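Serine-rich secreted cell wall anchored (LPXTG-motif ) protein (Lactobacillus reuteri ATCC 53608, PDB 5NXK) probably acts as a cell-wall-anchored adhesin, a beta-solenoid of the pectate-lyase-like kind through which the gut bacterium is thought to attach to its host. Local coordinates at residues A[29-34]-A[53-58]; A[59-64]-A[87-92]; A[71-76]-A[97-102]; A[111-116]-A[161-166]. All coordinates share one frame; numbering follows the deposited sequence.

Interaction 1 of 4, residues A[29-34]-A[53-58]; sequences TLNNAI and NALNSD
N53 meets T29 at the start of this contact, two residues paired side by side in parallel strands. The carbonyl O of N53 takes the backbone N-H of L30 at 2.8 Å from N53 O to L30 N, and a water joins T29 OG1 to N53 ND2, while OD1 of the same amide goes to Y138. A54 follows, its CB lying 4.4 Å from L30 CD1 on the opposite face of the sheet. At L55 the last backbone bond of the ladder forms, with L55 N 2.9 Å from L30 O, and beyond it both chains turn. The L55 side chain slants across T29, with L55 CD1 touching T29 CG2 at 3.6 Å. N56 then directs its side chain at the turn of 29-34: with CG anti to the backbone N (chi1 -158°), N56 CB rests 3.3 Å from N31 O. The amide is held at its far end by D58, N56 ND2 to D58 OD2 being 2.7 Å, a bent bond that meets the carboxylate from above its plane. D58 CB finally packs on A33 CB. Helix 7-14 lies against L30, E7 takes the backbone N-H groups of N31 and N32, and strand 137-140 packs on N53 and L55.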
loop_
_atom_site.group_PDB
_atom_site.type_symbol
_atom_site.label_atom_id
_atom_site.label_comp_id
_atom_site.label_asym_id
_atom_site.label_seq_id
_atom_site.Cartn_x
_atom_site.Cartn_y
_atom_site.Cartn_z
ATOM N N THR A 29 1.427 -20.048 -10.274
ATOM C CA THR A 29 1.689 -20.263 -8.858
ATOM C C THR A 29 3.187 -20.226 -8.582
ATOM O O THR A 29 3.960 -20.973 -9.189
ATOM C CB THR A 29 1.123 -21.603 -8.371
ATOM O OG1 THR A 29 -0.295 -21.616 -8.555
ATOM C CG2 THR A 29 1.440 -21.802 -6.895
ATOM N N LEU A 30 3.585 -19.369 -7.648
ATOM C CA LEU A 30 4.987 -19.220 -7.282
ATOM C C LEU A 30 5.303 -19.943 -5.974
ATOM O O LEU A 30 4.787 -19.579 -4.911
ATOM C CB LEU A 30 5.359 -17.735 -7.148
ATOM C CG LEU A 30 5.005 -16.806 -8.313
ATOM C CD1 LEU A 30 5.366 -15.362 -7.975
ATOM C CD2 LEU A 30 5.702 -17.253 -9.582
ATOM N N ASN A 31 6.153 -20.963 -6.054
ATOM C CA ASN A 31 6.618 -21.666 -4.862
ATOM C C ASN A 31 7.828 -20.967 -4.250
ATOM O O ASN A 31 8.185 -21.193 -3.088
ATOM C CB ASN A 31 6.955 -23.116 -5.200
ATOM C CG ASN A 31 5.750 -23.884 -5.718
ATOM O OD1 ASN A 31 5.718 -24.303 -6.874
ATOM N ND2 ASN A 31 4.741 -24.047 -4.869
ATOM N N ASN A 32 8.440 -20.090 -5.034
ATOM C CA ASN A 32 9.587 -19.332 -4.565
ATOM C C ASN A 32 9.383 -17.839 -4.802
ATOM O O ASN A 32 8.609 -17.452 -5.675
ATOM C CB ASN A 32 10.838 -19.807 -5.297
ATOM C CG ASN A 32 11.121 -21.270 -5.058
ATOM O OD1 ASN A 32 11.554 -21.662 -3.978
ATOM N ND2 ASN A 32 10.822 -22.098 -6.057
ATOM N N ALA A 33 10.069 -17.005 -4.026
ATOM C CA ALA A 33 10.099 -15.574 -4.306
ATOM C C ALA A 33 10.996 -15.329 -5.514
ATOM O O ALA A 33 11.980 -16.035 -5.707
ATOM C CB ALA A 33 10.599 -14.781 -3.096
ATOM N N ILE A 34 10.656 -14.331 -6.319
ATOM C CA ILE A 34 11.491 -13.931 -7.448
ATOM C C ILE A 34 12.183 -12.610 -7.122
ATOM O O ILE A 34 11.511 -11.626 -6.838
ATOM C CB ILE A 34 10.660 -13.759 -8.731
ATOM C CG1 ILE A 34 10.082 -15.096 -9.194
ATOM C CG2 ILE A 34 11.505 -13.152 -9.834
ATOM C CD1 ILE A 34 9.070 -14.948 -10.318
ATOM N N ASN A 53 -0.146 -16.439 -7.758
ATOM C CA ASN A 53 -0.293 -16.821 -6.362
ATOM C C ASN A 53 1.076 -17.093 -5.722
ATOM O O ASN A 53 1.715 -18.118 -5.987
ATOM C CB ASN A 53 -1.215 -18.038 -6.260
ATOM C CG ASN A 53 -1.412 -18.518 -4.834
ATOM O OD1 ASN A 53 -1.158 -17.791 -3.874
ATOM N ND2 ASN A 53 -1.884 -19.757 -4.691
ATOM N N ALA A 54 1.524 -16.159 -4.888
ATOM C CA ALA A 54 2.834 -16.247 -4.254
ATOM C C ALA A 54 2.716 -17.006 -2.939
ATOM O O ALA A 54 2.274 -16.458 -1.921
ATOM C CB ALA A 54 3.417 -14.860 -4.020
ATOM N N LEU A 55 3.093 -18.279 -2.975
ATOM C CA LEU A 55 2.862 -19.174 -1.850
ATOM C C LEU A 55 3.970 -19.123 -0.813
ATOM O O LEU A 55 3.782 -19.569 0.318
ATOM C CB LEU A 55 2.686 -20.605 -2.335
ATOM C CG LEU A 55 1.325 -20.878 -2.967
ATOM C CD1 LEU A 55 1.233 -22.333 -3.382
ATOM C CD2 LEU A 55 0.201 -20.503 -2.004
ATOM N N ASN A 56 5.130 -18.610 -1.203
ATOM C CA ASN A 56 6.285 -18.636 -0.323
ATOM C C ASN A 56 6.323 -17.484 0.680
ATOM O O ASN A 56 6.251 -16.311 0.303
ATOM C CB ASN A 56 7.566 -18.632 -1.160
ATOM C CG ASN A 56 8.761 -19.174 -0.402
ATOM O OD1 ASN A 56 8.614 -19.849 0.618
ATOM N ND2 ASN A 56 9.957 -18.883 -0.904
ATOM N N SER A 57 6.468 -17.837 1.958
ATOM C CA SER A 57 6.607 -16.866 3.049
ATOM C C SER A 57 7.781 -15.906 2.822
ATOM O O SER A 57 7.848 -14.824 3.415
ATOM C CB SER A 57 6.758 -17.594 4.393
ATOM O OG SER A 57 8.003 -18.268 4.483
ATOM N N ASP A 58 8.713 -16.317 1.972
ATOM C CA ASP A 58 9.833 -15.466 1.587
ATOM C C ASP A 58 9.375 -14.232 0.816
ATOM O O ASP A 58 10.026 -13.190 0.866
ATOM C CB ASP A 58 10.839 -16.255 0.742
ATOM C CG ASP A 58 11.451 -17.417 1.497
ATOM O OD1 ASP A 58 11.416 -17.398 2.748
ATOM O OD2 ASP A 58 11.975 -18.345 0.840
HETATM O O HOH W 1 -2.480 -21.585 -6.950
HETATM O O HOH W 2 6.060 -17.029 -3.439
#

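Interaction 2 of 4, residues A[59-64]-A[87-92]; sequences GGIILN and YGFVNM
Two neighbouring parallel strands, 61-63 and 90-92, meet here in a buried part of the sheet that also holds 34-36 and 113-115, on successive turns of the coil; I61 faces V90, I62 faces N91 and L63 faces M92. Three backbone bonds join them. I61 N reaches F89 O at 2.7 Å, N91 N reaches I61 O at 2.9 Å, and L63 N closes the ladder on N91 O at 2.8 Å. Just ahead of the ladder the chains spread, and a water fills in: it accepts from G60 N and donates to G88 O, with a weak third bond to I61 O. The glycines suit this bend. G60 CA comes 3.4 Å from F89 O, a close pass of the two backbones, and G59 and G88 have positive phi, which glycine adopts easily.

On the face of I61, L63, V90 and M92 the side chains meet through apolar atoms. L63 CG lies 4.0 Å from V90 CG1, the two side chains slanting past each other. F89, its CG anti to the backbone N (chi1 -175°), swings its ring back beside the strand, where F89 CE2 comes within 4.1 Å of I61 CD1. V90 carries this layer on to V100 and Y102 of strand 97-102. The other face has I62 and N91 side by side, I62 CG2 4.1 Å from N91 ND2, while the OD1 of that amide is bonded to S93. Parallel strands in register on consecutive turns, around an apolar interior, are the hallmark of the right-handed parallel beta-helix of the pectate-lyase clan.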
loop_
_atom_site.group_PDB
_atom_site.type_symbol
_atom_site.label_atom_id
_atom_site.label_comp_id
_atom_site.label_asym_id
_atom_site.label_seq_id
_atom_site.Cartn_x
_atom_site.Cartn_y
_atom_site.Cartn_z
ATOM N N GLY A 59 8.274 -14.365 0.084
ATOM C CA GLY A 59 7.753 -13.268 -0.716
ATOM C C GLY A 59 7.272 -13.701 -2.093
ATOM O O GLY A 59 7.332 -14.879 -2.437
ATOM N N GLY A 60 6.760 -12.750 -2.870
ATOM C CA GLY A 60 6.337 -13.011 -4.241
ATOM C C GLY A 60 7.359 -12.431 -5.198
ATOM O O GLY A 60 8.203 -13.138 -5.759
ATOM N N ILE A 61 7.274 -11.126 -5.400
ATOM C CA ILE A 61 8.315 -10.404 -6.116
ATOM C C ILE A 61 9.088 -9.543 -5.125
ATOM O O ILE A 61 8.493 -8.768 -4.380
ATOM C CB ILE A 61 7.728 -9.534 -7.235
ATOM C CG1 ILE A 61 7.050 -10.424 -8.271
ATOM C CG2 ILE A 61 8.810 -8.657 -7.867
ATOM C CD1 ILE A 61 6.338 -9.669 -9.363
ATOM N N ILE A 62 10.409 -9.689 -5.111
ATOM C CA ILE A 62 11.255 -8.879 -4.259
ATOM C C ILE A 62 12.124 -7.935 -5.082
ATOM O O ILE A 62 12.964 -8.380 -5.846
ATOM C CB ILE A 62 12.172 -9.745 -3.388
ATOM C CG1 ILE A 62 11.361 -10.830 -2.665
ATOM C CG2 ILE A 62 12.987 -8.864 -2.436
ATOM C CD1 ILE A 62 12.188 -11.732 -1.780
ATOM N N LEU A 63 11.913 -6.636 -4.908
ATOM C CA LEU A 63 12.750 -5.604 -5.518
ATOM C C LEU A 63 13.921 -5.414 -4.570
ATOM O O LEU A 63 13.722 -5.159 -3.381
ATOM C CB LEU A 63 11.973 -4.298 -5.707
ATOM C CG LEU A 63 10.601 -4.417 -6.393
ATOM C CD1 LEU A 63 9.952 -3.042 -6.593
ATOM C CD2 LEU A 63 10.692 -5.166 -7.715
ATOM N N ASN A 64 15.141 -5.581 -5.063
ATOM C CA ASN A 64 16.280 -5.599 -4.153
ATOM C C ASN A 64 17.579 -5.055 -4.750
ATOM O O ASN A 64 18.648 -5.619 -4.516
ATOM C CB ASN A 64 16.487 -7.031 -3.642
ATOM C CG ASN A 64 17.111 -7.080 -2.255
ATOM O OD1 ASN A 64 17.424 -6.048 -1.655
ATOM N ND2 ASN A 64 17.265 -8.287 -1.725
ATOM N N TYR A 87 5.731 -10.072 3.962
ATOM C CA TYR A 87 6.432 -9.025 3.203
ATOM C C TYR A 87 5.779 -8.706 1.853
ATOM O O TYR A 87 6.406 -8.106 0.985
ATOM C CB TYR A 87 7.914 -9.395 3.007
ATOM C CG TYR A 87 8.626 -9.491 4.339
ATOM C CD1 TYR A 87 8.771 -8.363 5.130
ATOM C CD2 TYR A 87 9.090 -10.711 4.836
ATOM C CE1 TYR A 87 9.392 -8.423 6.362
ATOM C CE2 TYR A 87 9.710 -10.784 6.076
ATOM C CZ TYR A 87 9.856 -9.636 6.832
ATOM O OH TYR A 87 10.466 -9.666 8.063
ATOM N N GLY A 88 4.513 -9.085 1.704
ATOM C CA GLY A 88 3.702 -8.619 0.589
ATOM C C GLY A 88 3.880 -9.411 -0.685
ATOM O O GLY A 88 4.809 -10.219 -0.788
ATOM N N PHE A 89 2.978 -9.202 -1.646
ATOM C CA PHE A 89 3.171 -9.740 -2.981
ATOM C C PHE A 89 4.391 -9.103 -3.580
ATOM O O PHE A 89 5.233 -9.786 -4.167
ATOM C CB PHE A 89 1.970 -9.498 -3.898
ATOM C CG PHE A 89 2.121 -10.158 -5.249
ATOM C CD1 PHE A 89 1.851 -11.521 -5.406
ATOM C CD2 PHE A 89 2.553 -9.435 -6.350
ATOM C CE1 PHE A 89 2.011 -12.144 -6.650
ATOM C CE2 PHE A 89 2.711 -10.050 -7.594
ATOM C CZ PHE A 89 2.441 -11.403 -7.745
ATOM N N VAL A 90 4.470 -7.780 -3.458
ATOM C CA VAL A 90 5.706 -7.073 -3.771
ATOM C C VAL A 90 6.364 -6.547 -2.500
ATOM O O VAL A 90 5.728 -5.917 -1.631
ATOM C CB VAL A 90 5.509 -5.896 -4.731
ATOM C CG1 VAL A 90 6.881 -5.382 -5.183
ATOM C CG2 VAL A 90 4.685 -6.326 -5.937
ATOM N N ASN A 91 7.658 -6.832 -2.424
ATOM C CA ASN A 91 8.521 -6.424 -1.337
ATOM C C ASN A 91 9.498 -5.429 -1.926
ATOM O O ASN A 91 10.393 -5.802 -2.669
ATOM C CB ASN A 91 9.241 -7.640 -0.733
ATOM C CG ASN A 91 10.307 -7.263 0.288
ATOM O OD1 ASN A 91 10.656 -6.095 0.449
ATOM N ND2 ASN A 91 10.830 -8.271 0.989
ATOM N N MET A 92 9.311 -4.164 -1.574
ATOM C CA MET A 92 10.044 -3.038 -2.137
ATOM C C MET A 92 11.286 -2.832 -1.297
ATOM O O MET A 92 11.322 -1.962 -0.424
ATOM C CB MET A 92 9.149 -1.791 -2.135
ATOM C CG MET A 92 7.862 -2.000 -2.944
ATOM S SD MET A 92 6.645 -0.649 -2.815
ATOM C CE MET A 92 7.454 0.574 -3.829
HETATM O O HOH W 3 7.553 -10.268 -1.536
#

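Interaction 3 of 4, residues A[71-76]-A[97-102]; sequences KIDLTI and VDTVTY
I72, L74 and I76 form five backbone hydrogen bonds with V97, T99 and T101, an unbroken parallel ladder. Every N-to-O separation in it is 2.9 Å, from I72 N on V97 O at one end to I76 N on T101 O at the other. L74 turns both its backbone groups toward strand 97-102: its N-H points almost straight at T99 O (174°), and its carbonyl receives T101 N. The CA hydrogens add to this, V100 CA lying 3.3 Å from L74 O.

Polar side chains gather on the face of K71, D73 and T75. K71 is extended until its last torsion, which bends NZ over toward D73 OD2 in a long salt bridge of 3.7 Å. That same OD2 sits 3.7 Å from T99 CB, the aspartate and threonine running alongside each other and pointing the same way. T75 and T101 repeat the pattern one step on, T75 OG1 being 3.7 Å from T101 CB, while T101 OG1 has a weak bond to N125 of the next strand.

The opposite face looks inward. Here I76 CD1 approaches the Y102 ring at CE1, 4.1 Å away, and F89 packs on both residues. D98 is the charged exception: its OD1 lies 3.7 Å from I72 CB, but the carboxylate is paired with K122 and hydrogen-bonded to S94, which probably favours its ionised form in this buried place. Strands 71-77 and 97-102 belong to consecutive coils and lie next to each other in one long parallel sheet, with mostly polar residues, among them the T75-T101 pair, on the outer face and mostly apolar ones inside, as in a pectate-lyase-like beta-solenoid.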
loop_
_atom_site.group_PDB
_atom_site.type_symbol
_atom_site.label_atom_id
_atom_site.label_comp_id
_atom_site.label_asym_id
_atom_site.label_seq_id
_atom_site.Cartn_x
_atom_site.Cartn_y
_atom_site.Cartn_z
ATOM N N LYS A 71 16.700 2.584 -10.217
ATOM C CA LYS A 71 15.262 2.775 -10.023
ATOM C C LYS A 71 14.457 1.641 -10.654
ATOM O O LYS A 71 14.638 1.331 -11.831
ATOM C CB LYS A 71 14.846 4.118 -10.627
ATOM C CG LYS A 71 13.352 4.354 -10.770
ATOM C CD LYS A 71 13.106 5.790 -11.242
ATOM C CE LYS A 71 11.674 6.019 -11.701
ATOM N NZ LYS A 71 10.676 5.625 -10.681
ATOM N N ILE A 72 13.563 1.025 -9.880
ATOM C CA ILE A 72 12.647 0.033 -10.461
ATOM C C ILE A 72 11.225 0.542 -10.501
ATOM O O ILE A 72 10.666 0.931 -9.476
ATOM C CB ILE A 72 12.647 -1.304 -9.694
ATOM C CG1 ILE A 72 13.961 -2.054 -9.897
ATOM C CG2 ILE A 72 11.517 -2.215 -10.178
ATOM C CD1 ILE A 72 14.157 -3.164 -8.885
ATOM N N ASP A 73 10.652 0.542 -11.692
ATOM C CA ASP A 73 9.252 0.860 -11.874
ATOM C C ASP A 73 8.539 -0.430 -12.302
ATOM O O ASP A 73 8.840 -0.979 -13.362
ATOM C CB ASP A 73 9.087 1.967 -12.912
ATOM C CG ASP A 73 7.787 2.730 -12.746
ATOM O OD1 ASP A 73 6.718 2.174 -13.082
ATOM O OD2 ASP A 73 7.837 3.892 -12.282
ATOM N N LEU A 74 7.662 -0.952 -11.444
ATOM C CA LEU A 74 6.944 -2.206 -11.712
ATOM C C LEU A 74 5.459 -1.929 -11.818
ATOM O O LEU A 74 4.867 -1.411 -10.879
ATOM C CB LEU A 74 7.204 -3.236 -10.609
ATOM C CG LEU A 74 6.384 -4.533 -10.667
ATOM C CD1 LEU A 74 6.674 -5.332 -11.941
ATOM C CD2 LEU A 74 6.657 -5.380 -9.438
ATOM N N THR A 75 4.861 -2.243 -12.960
ATOM C CA THR A 75 3.422 -2.099 -13.146
ATOM C C THR A 75 2.757 -3.466 -13.340
ATOM O O THR A 75 3.246 -4.283 -14.114
ATOM C CB THR A 75 3.137 -1.173 -14.352
ATOM O OG1 THR A 75 3.646 0.136 -14.065
ATOM C CG2 THR A 75 1.669 -1.053 -14.623
ATOM N N ILE A 76 1.672 -3.727 -12.613
ATOM C CA ILE A 76 0.862 -4.919 -12.832
ATOM C C ILE A 76 -0.558 -4.491 -13.191
ATOM O O ILE A 76 -1.159 -3.675 -12.477
ATOM C CB ILE A 76 0.844 -5.835 -11.597
ATOM C CG1 ILE A 76 2.278 -6.212 -11.196
ATOM C CG2 ILE A 76 0.007 -7.075 -11.873
ATOM C CD1 ILE A 76 2.375 -7.152 -10.003
ATOM N N VAL A 97 15.199 3.875 -5.377
ATOM C CA VAL A 97 13.787 4.122 -5.661
ATOM C C VAL A 97 13.064 2.889 -6.229
ATOM O O VAL A 97 13.505 2.306 -7.230
ATOM C CB VAL A 97 13.632 5.302 -6.662
ATOM C CG1 VAL A 97 12.169 5.487 -7.066
ATOM C CG2 VAL A 97 14.198 6.590 -6.059
ATOM N N ASP A 98 11.957 2.513 -5.578
ATOM C CA ASP A 98 11.016 1.505 -6.079
ATOM C C ASP A 98 9.648 2.154 -6.212
ATOM O O ASP A 98 9.167 2.799 -5.274
ATOM C CB ASP A 98 10.865 0.313 -5.131
ATOM C CG ASP A 98 12.117 -0.513 -5.005
ATOM O OD1 ASP A 98 12.805 -0.729 -6.021
ATOM O OD2 ASP A 98 12.400 -0.946 -3.871
ATOM N N THR A 99 9.019 1.955 -7.355
ATOM C CA THR A 99 7.666 2.419 -7.591
ATOM C C THR A 99 6.847 1.241 -8.101
ATOM O O THR A 99 7.262 0.576 -9.040
ATOM C CB THR A 99 7.652 3.576 -8.596
ATOM O OG1 THR A 99 8.412 4.670 -8.053
ATOM C CG2 THR A 99 6.223 4.036 -8.873
ATOM N N VAL A 100 5.717 0.965 -7.446
ATOM C CA VAL A 100 4.823 -0.119 -7.831
ATOM C C VAL A 100 3.471 0.483 -8.211
ATOM O O VAL A 100 2.918 1.353 -7.505
ATOM C CB VAL A 100 4.634 -1.154 -6.691
ATOM C CG1 VAL A 100 3.584 -2.193 -7.076
ATOM C CG2 VAL A 100 5.973 -1.822 -6.323
ATOM N N THR A 101 2.938 0.037 -9.335
ATOM C CA THR A 101 1.643 0.495 -9.796
ATOM C C THR A 101 0.726 -0.694 -10.002
ATOM O O THR A 101 1.065 -1.624 -10.733
ATOM C CB THR A 101 1.776 1.294 -11.104
ATOM O OG1 THR A 101 2.562 2.454 -10.850
ATOM C CG2 THR A 101 0.405 1.721 -11.638
ATOM N N TYR A 102 -0.418 -0.678 -9.326
ATOM C CA TYR A 102 -1.467 -1.667 -9.541
ATOM C C TYR A 102 -2.581 -1.015 -10.333
ATOM O O TYR A 102 -3.174 -0.041 -9.876
ATOM C CB TYR A 102 -2.041 -2.189 -8.222
ATOM C CG TYR A 102 -1.214 -3.204 -7.462
ATOM C CD1 TYR A 102 -0.007 -3.688 -7.957
ATOM C CD2 TYR A 102 -1.657 -3.679 -6.229
ATOM C CE1 TYR A 102 0.733 -4.638 -7.240
ATOM C CE2 TYR A 102 -0.933 -4.609 -5.513
ATOM C CZ TYR A 102 0.262 -5.085 -6.023
ATOM O OH TYR A 102 0.968 -6.005 -5.287
#

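Interaction 4 of 4, residues A[111-116]-A[161-166]; sequences TLVWSK and TALYVS
W114 and Y164 run side by side where two turns of the beta-solenoid meet. Y164 CD2 lies over one face of the indole, 3.3 Å from W114 NE1, with the phenol and the five-membered ring tilted only 25° apart but slid so far that they barely overlap. Both side chains have CG anti to the backbone N (chi1 -176° for W114), which carries the rings out on the same face. Behind them the backbone pairing is sparse. Y164 N makes a nearly straight bond to V113 O (177°), and L112 N meets A162 O at 2.8 Å. On the inner face V113 CB touches L163 CD2 at 3.9 Å, and V113 CG1 reaches V165 CG2. Strands 122-127 and 129-134 back this apolar layer. Buried V113 N has no partner in the model.

Further out, F150 packs against both rings: it meets W114 edge-to-face and Y164 at an intermediate angle, while Y87 and W189 each add an edge-to-face contact, to W114 and Y164 respectively. T111 OG1 donates to T161 O at 2.8 Å and itself receives F150 N. At the other end S115 OG donates to Y164 O at 3.0 Å and takes a weak, bent bond from S166 N, 2.9 Å away.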
loop_
_atom_site.group_PDB
_atom_site.type_symbol
_atom_site.label_atom_id
_atom_site.label_comp_id
_atom_site.label_asym_id
_atom_site.label_seq_id
_atom_site.Cartn_x
_atom_site.Cartn_y
_atom_site.Cartn_z
ATOM N N THR A 111 -0.458 -8.938 4.711
ATOM C CA THR A 111 0.196 -7.711 4.252
ATOM C C THR A 111 0.382 -7.836 2.746
ATOM O O THR A 111 1.009 -8.785 2.292
ATOM C CB THR A 111 1.525 -7.506 4.955
ATOM O OG1 THR A 111 1.275 -7.373 6.364
ATOM C CG2 THR A 111 2.251 -6.250 4.420
ATOM N N LEU A 112 -0.171 -6.906 1.969
ATOM C CA LEU A 112 -0.194 -7.064 0.505
ATOM C C LEU A 112 1.012 -6.454 -0.201
ATOM O O LEU A 112 1.421 -6.924 -1.273
ATOM C CB LEU A 112 -1.467 -6.476 -0.108
ATOM C CG LEU A 112 -2.848 -7.089 0.184
ATOM C CD1 LEU A 112 -3.166 -7.178 1.664
ATOM C CD2 LEU A 112 -3.907 -6.271 -0.531
ATOM N N VAL A 113 1.556 -5.392 0.376
ATOM C CA VAL A 113 2.748 -4.724 -0.171
ATOM C C VAL A 113 3.596 -4.266 0.996
ATOM O O VAL A 113 3.066 -3.738 1.978
ATOM C CB VAL A 113 2.407 -3.498 -1.061
ATOM C CG1 VAL A 113 3.694 -2.854 -1.606
ATOM C CG2 VAL A 113 1.497 -3.902 -2.203
ATOM N N TRP A 114 4.908 -4.470 0.903
ATOM C CA TRP A 114 5.778 -4.099 2.015
ATOM C C TRP A 114 7.000 -3.372 1.446
ATOM O O TRP A 114 7.324 -3.555 0.288
ATOM C CB TRP A 114 6.177 -5.345 2.819
ATOM C CG TRP A 114 6.997 -5.109 4.054
ATOM C CD1 TRP A 114 6.536 -4.978 5.339
ATOM C CD2 TRP A 114 8.424 -5.000 4.130
ATOM N NE1 TRP A 114 7.591 -4.770 6.206
ATOM C CE2 TRP A 114 8.760 -4.793 5.487
ATOM C CE3 TRP A 114 9.450 -5.050 3.183
ATOM C CZ2 TRP A 114 10.079 -4.632 5.913
ATOM C CZ3 TRP A 114 10.760 -4.900 3.610
ATOM C CH2 TRP A 114 11.062 -4.693 4.960
ATOM N N SER A 115 7.661 -2.552 2.249
ATOM C CA SER A 115 8.815 -1.795 1.766
ATOM C C SER A 115 9.821 -1.534 2.863
ATOM O O SER A 115 9.481 -1.551 4.052
ATOM C CB SER A 115 8.348 -0.462 1.163
ATOM O OG SER A 115 7.876 0.402 2.186
ATOM N N LYS A 116 11.067 -1.306 2.460
ATOM C CA LYS A 116 12.087 -0.773 3.350
ATOM C C LYS A 116 11.739 0.676 3.675
ATOM O O LYS A 116 11.355 1.437 2.788
ATOM C CB LYS A 116 13.471 -0.831 2.696
ATOM C CG LYS A 116 14.233 -2.140 2.860
ATOM C CD LYS A 116 15.490 -2.112 1.980
ATOM C CE LYS A 116 16.305 -3.393 2.087
ATOM N NZ LYS A 116 16.266 -3.992 3.442
ATOM N N THR A 161 -0.435 -4.444 9.580
ATOM C CA THR A 161 -0.968 -3.574 8.550
ATOM C C THR A 161 -1.133 -4.284 7.218
ATOM O O THR A 161 -0.395 -5.210 6.918
ATOM C CB THR A 161 -0.054 -2.327 8.352
ATOM O OG1 THR A 161 -0.648 -1.441 7.400
ATOM C CG2 THR A 161 1.347 -2.745 7.869
ATOM N N ALA A 162 -2.101 -3.834 6.421
ATOM C CA ALA A 162 -2.323 -4.375 5.074
ATOM C C ALA A 162 -1.315 -3.844 4.062
ATOM O O ALA A 162 -0.964 -4.533 3.111
ATOM C CB ALA A 162 -3.724 -4.058 4.611
ATOM N N LEU A 163 -0.876 -2.602 4.255
ATOM C CA LEU A 163 0.046 -1.959 3.318
ATOM C C LEU A 163 1.118 -1.217 4.109
ATOM O O LEU A 163 0.806 -0.323 4.901
ATOM C CB LEU A 163 -0.697 -0.984 2.394
ATOM C CG LEU A 163 -1.728 -1.550 1.415
ATOM C CD1 LEU A 163 -2.520 -0.427 0.748
ATOM C CD2 LEU A 163 -1.074 -2.432 0.343
ATOM N N TYR A 164 2.380 -1.577 3.891
ATOM C CA TYR A 164 3.479 -0.933 4.607
ATOM C C TYR A 164 4.398 -0.320 3.561
ATOM O O TYR A 164 5.420 -0.897 3.180
ATOM C CB TYR A 164 4.210 -1.949 5.485
ATOM C CG TYR A 164 5.175 -1.394 6.500
ATOM C CD1 TYR A 164 4.712 -0.695 7.614
ATOM C CD2 TYR A 164 6.554 -1.605 6.373
ATOM C CE1 TYR A 164 5.584 -0.207 8.561
ATOM C CE2 TYR A 164 7.445 -1.123 7.333
ATOM C CZ TYR A 164 6.949 -0.426 8.421
ATOM O OH TYR A 164 7.794 0.067 9.387
ATOM N N VAL A 165 4.006 0.864 3.104
ATOM C CA VAL A 165 4.645 1.532 1.984
ATOM C C VAL A 165 5.236 2.817 2.525
ATOM O O VAL A 165 4.511 3.677 3.027
ATOM C CB VAL A 165 3.644 1.843 0.856
ATOM C CG1 VAL A 165 4.329 2.625 -0.274
ATOM C CG2 VAL A 165 2.997 0.557 0.340
ATOM N N SER A 166 6.551 2.956 2.426
ATOM C CA SER A 166 7.214 3.986 3.207
ATOM C C SER A 166 6.755 5.412 2.887
ATOM O O SER A 166 6.473 6.196 3.802
ATOM C CB SER A 166 8.729 3.876 3.016
ATOM O OG SER A 166 9.391 4.747 3.913
#

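In the fold
The four contacts each join turns of one solenoid, interactions 2 and 3 linking the same two coils through different sheets. Interactions 2 and 4 belong to the same sheet, their centres about 10 Å apart, with strand 90-92 bonded directly to 113-115. Interaction 1 pairs strands 28-30 and 51-54 of another sheet and leads into interaction 2 through backbone bonds from I34 to G60 and I62. Interaction 3 lies in the sheet of 71-77 and 97-102, its centre about 11 Å from that of interaction 2; M92 and F89 pack across the interior onto V100 and I76. Along the chain interactions 2 and 3 alternate, whereas interactions 1 and 4 lie before and after both. This coiling gives the adhesin a continuous, rod-like core.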